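Local coordinates for protein AvrA (Salmonella typhimurium, PDB 6BE0) that probably transfers acetyl groups from acetyl-CoA to serine and threonine residues of target proteins, as a YopJ-family bacterial effector that binds inositol hexakisphosphate, at residues K81-L86 / L197-M202. Numbering follows the deposited sequence.
Sequences KKYPEL and LQLEFM. With IHP (inositol hexakisphosphate), chain B.
Tyr83 and Leu199 meet where two helices of the YopJ-family acetyltransferase domain run out, 65-82 into a type I beta turn from Tyr83 to Leu86 and 186-199 into the loop beginning at Glu200. The turn is closed by a 3.0 Å hydrogen bond from Leu86 N to Tyr83 O, and it brings Leu86 CA within 5.6 Å of Gln198 CA.

Apolar contact is made at two points. Tyr83 and Leu199 cross at about a right angle, CD2 of the leucine approaching the ring obliquely, 3.8 Å from Tyr83 CE1. Deeper in, Leu86 is buried; with CG anti to the backbone N (chi1 175°), the branch carrying CD1 is brought 3.7 Å from Gln198 CB. The backbone O of Leu86 is hydrogen-bonded to Arg113 on strand 111-117.

Polar groups approach at the outer side without a hydrogen bond across the segments. A bend at chi2 (56°) carries the Gln198 amide alongside Glu85, with NE2 3.7 Å from Glu85 CB. The carboxylate and amide planes are perpendicular, and Glu85 OE1 stays 3.5 Å from Gln198 NE2.

Both segments also contribute to the inositol hexakisphosphate pocket, where Lys196, Lys238, His239, Lys263 and Lys291 supply further hydrogen bonds to the ligand. O21 of the P1 phosphate lies at the edge of the Tyr83 ring, near its plane; the model puts the hydroxyl too close to that oxygen for its exact position to be trusted. Leu199 CD1 comes within 3.4 Å of O21, so the leucine, like the tyrosine, lines the phosphate pocket. Lys82, extended along its whole length, runs alongside Tyr83 to two other phosphates: its NZ makes weak hydrogen bonds to O46 and O42 of the ligand, each 3.3 Å long.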
loop_
_atom_site.group_PDB
_atom_site.type_symbol
_atom_site.label_atom_id
_atom_site.label_comp_id
_atom_site.label_asym_id
_atom_site.label_seq_id
_atom_site.Cartn_x
_atom_site.Cartn_y
_atom_site.Cartn_z
ATOM N N LYS A 81 1.137 -0.395 -17.382
ATOM C CA LYS A 81 0.533 -0.733 -18.665
ATOM C C LYS A 81 -0.979 -0.842 -18.504
ATOM O O LYS A 81 -1.741 -0.347 -19.334
ATOM C CB LYS A 81 1.110 -2.039 -19.216
ATOM C CG LYS A 81 0.731 -2.312 -20.664
ATOM C CD LYS A 81 1.523 -3.471 -21.246
ATOM C CE LYS A 81 1.134 -3.736 -22.694
ATOM N NZ LYS A 81 1.937 -4.836 -23.300
ATOM N N LYS A 82 -1.408 -1.485 -17.423
ATOM C CA LYS A 82 -2.829 -1.618 -17.123
ATOM C C LYS A 82 -3.476 -0.258 -16.856
ATOM O O LYS A 82 -4.601 -0.009 -17.290
ATOM C CB LYS A 82 -3.038 -2.542 -15.922
ATOM C CG LYS A 82 -4.503 -2.775 -15.581
ATOM C CD LYS A 82 -4.682 -3.808 -14.480
ATOM C CE LYS A 82 -6.157 -4.094 -14.241
ATOM N NZ LYS A 82 -6.377 -5.247 -13.323
ATOM N N TYR A 83 -2.763 0.615 -16.145
ATOM C CA TYR A 83 -3.268 1.951 -15.821
ATOM C C TYR A 83 -2.267 3.042 -16.196
ATOM O O TYR A 83 -1.399 3.390 -15.396
ATOM C CB TYR A 83 -3.610 2.039 -14.335
ATOM C CG TYR A 83 -4.824 1.223 -13.980
ATOM C CD1 TYR A 83 -6.085 1.608 -14.411
ATOM C CD2 TYR A 83 -4.713 0.062 -13.226
ATOM C CE1 TYR A 83 -7.202 0.867 -14.100
ATOM C CE2 TYR A 83 -5.827 -0.688 -12.908
ATOM C CZ TYR A 83 -7.069 -0.280 -13.350
ATOM O OH TYR A 83 -8.183 -1.021 -13.039
ATOM N N PRO A 84 -2.384 3.584 -17.420
ATOM C CA PRO A 84 -1.472 4.619 -17.925
ATOM C C PRO A 84 -1.415 5.898 -17.083
ATOM O O PRO A 84 -0.408 6.605 -17.142
ATOM C CB PRO A 84 -2.035 4.924 -19.317
ATOM C CG PRO A 84 -2.721 3.675 -19.724
ATOM C CD PRO A 84 -3.315 3.124 -18.468
ATOM N N GLU A 85 -2.467 6.191 -16.323
ATOM C CA GLU A 85 -2.510 7.411 -15.516
ATOM C C GLU A 85 -1.954 7.189 -14.109
ATOM O O GLU A 85 -1.850 8.128 -13.318
ATOM C CB GLU A 85 -3.944 7.940 -15.428
ATOM C CG GLU A 85 -4.505 8.424 -16.760
ATOM C CD GLU A 85 -5.903 9.007 -16.635
ATOM O OE1 GLU A 85 -6.452 9.010 -15.512
ATOM O OE2 GLU A 85 -6.451 9.463 -17.662
ATOM N N LEU A 86 -1.593 5.946 -13.809
ATOM C CA LEU A 86 -1.121 5.569 -12.480
ATOM C C LEU A 86 0.176 6.280 -12.097
ATOM O O LEU A 86 0.312 6.766 -10.974
ATOM C CB LEU A 86 -0.920 4.053 -12.412
ATOM C CG LEU A 86 -0.317 3.481 -11.126
ATOM C CD1 LEU A 86 -1.261 3.666 -9.951
ATOM C CD2 LEU A 86 0.031 2.011 -11.317
ATOM N N LEU A 197 -4.917 4.081 -5.103
ATOM C CA LEU A 197 -4.669 5.514 -4.974
ATOM C C LEU A 197 -5.026 6.238 -6.271
ATOM O O LEU A 197 -5.436 7.400 -6.254
ATOM C CB LEU A 197 -3.208 5.783 -4.605
ATOM C CG LEU A 197 -2.789 5.486 -3.163
ATOM C CD1 LEU A 197 -1.272 5.524 -3.032
ATOM C CD2 LEU A 197 -3.432 6.464 -2.194
ATOM N N GLN A 198 -4.863 5.543 -7.392
ATOM C CA GLN A 198 -5.223 6.089 -8.696
ATOM C C GLN A 198 -6.735 6.060 -8.901
ATOM O O GLN A 198 -7.335 7.056 -9.299
ATOM C CB GLN A 198 -4.521 5.305 -9.810
ATOM C CG GLN A 198 -5.176 5.408 -11.186
ATOM C CD GLN A 198 -5.332 6.837 -11.661
ATOM O OE1 GLN A 198 -4.655 7.743 -11.172
ATOM N NE2 GLN A 198 -6.230 7.048 -12.618
ATOM N N LEU A 199 -7.341 4.910 -8.628
ATOM C CA LEU A 199 -8.762 4.705 -8.881
ATOM C C LEU A 199 -9.642 5.538 -7.950
ATOM O O LEU A 199 -10.763 5.902 -8.307
ATOM C CB LEU A 199 -9.107 3.223 -8.736
ATOM C CG LEU A 199 -8.369 2.296 -9.703
ATOM C CD1 LEU A 199 -8.438 0.853 -9.228
ATOM C CD2 LEU A 199 -8.940 2.429 -11.106
ATOM N N GLU A 200 -9.126 5.834 -6.760
ATOM C CA GLU A 200 -9.864 6.608 -5.766
ATOM C C GLU A 200 -9.364 8.048 -5.729
ATOM O O GLU A 200 -9.349 8.681 -4.674
ATOM C CB GLU A 200 -9.726 5.971 -4.381
ATOM C CG GLU A 200 -10.171 4.516 -4.306
ATOM C CD GLU A 200 -11.675 4.349 -4.397
ATOM O OE1 GLU A 200 -12.386 5.364 -4.564
ATOM O OE2 GLU A 200 -12.146 3.195 -4.294
ATOM N N PHE A 201 -8.958 8.552 -6.891
ATOM C CA PHE A 201 -8.366 9.881 -7.004
ATOM C C PHE A 201 -9.209 10.958 -6.322
ATOM O O PHE A 201 -8.720 11.671 -5.447
ATOM C CB PHE A 201 -8.163 10.243 -8.477
ATOM C CG PHE A 201 -7.480 11.565 -8.688
ATOM C CD1 PHE A 201 -8.210 12.743 -8.712
ATOM C CD2 PHE A 201 -6.108 11.630 -8.863
ATOM C CE1 PHE A 201 -7.584 13.960 -8.901
ATOM C CE2 PHE A 201 -5.479 12.843 -9.054
ATOM C CZ PHE A 201 -6.217 14.009 -9.074
ATOM N N MET A 202 -10.469 11.076 -6.727
ATOM C CA MET A 202 -11.355 12.100 -6.182
ATOM C C MET A 202 -11.618 11.894 -4.690
ATOM O O MET A 202 -11.676 12.857 -3.926
ATOM C CB MET A 202 -12.682 12.116 -6.943
ATOM C CG MET A 202 -12.562 12.483 -8.418
ATOM S SD MET A 202 -11.772 14.080 -8.720
ATOM C CE MET A 202 -12.754 15.173 -7.694
HETATM C C1 IHP B . -9.732 -5.157 -9.669
HETATM C C2 IHP B . -8.603 -5.369 -8.668
HETATM C C3 IHP B . -8.971 -6.427 -7.641
HETATM C C4 IHP B . -9.391 -7.713 -8.321
HETATM C C5 IHP B . -10.639 -7.442 -9.140
HETATM C C6 IHP B . -10.337 -6.437 -10.242
HETATM O O11 IHP B . -9.247 -4.334 -10.715
HETATM P P1 IHP B . -9.665 -2.794 -10.712
HETATM O O21 IHP B . -8.483 -1.953 -11.141
HETATM O O31 IHP B . -10.090 -2.354 -9.328
HETATM O O41 IHP B . -10.801 -2.590 -11.679
HETATM O O12 IHP B . -7.386 -5.728 -9.358
HETATM P P2 IHP B . -6.126 -4.771 -9.291
HETATM O O22 IHP B . -6.504 -3.363 -9.682
HETATM O O32 IHP B . -5.554 -4.739 -7.894
HETATM O O42 IHP B . -5.066 -5.272 -10.248
HETATM O O13 IHP B . -7.868 -6.653 -6.762
HETATM P P3 IHP B . -7.976 -6.183 -5.243
HETATM O O23 IHP B . -6.647 -5.631 -4.787
HETATM O O33 IHP B . -9.032 -5.116 -5.077
HETATM O O43 IHP B . -8.329 -7.363 -4.376
HETATM O O14 IHP B . -9.575 -8.766 -7.355
HETATM P P4 IHP B . -10.792 -8.832 -6.300
HETATM O O24 IHP B . -10.250 -9.205 -4.938
HETATM O O34 IHP B . -11.518 -7.511 -6.187
HETATM O O44 IHP B . -11.764 -9.903 -6.714
HETATM O O15 IHP B . -11.174 -8.640 -9.705
HETATM P P5 IHP B . -12.740 -8.749 -9.919
HETATM O O25 IHP B . -13.371 -7.376 -9.844
HETATM O O35 IHP B . -13.010 -9.354 -11.273
HETATM O O45 IHP B . -13.361 -9.625 -8.858
HETATM O O16 IHP B . -9.473 -7.016 -11.218
HETATM P P6 IHP B . -9.858 -6.917 -12.731
HETATM O O26 IHP B . -8.976 -7.833 -13.540
HETATM O O36 IHP B . -11.298 -7.316 -12.924
HETATM O O46 IHP B . -9.664 -5.506 -13.228
#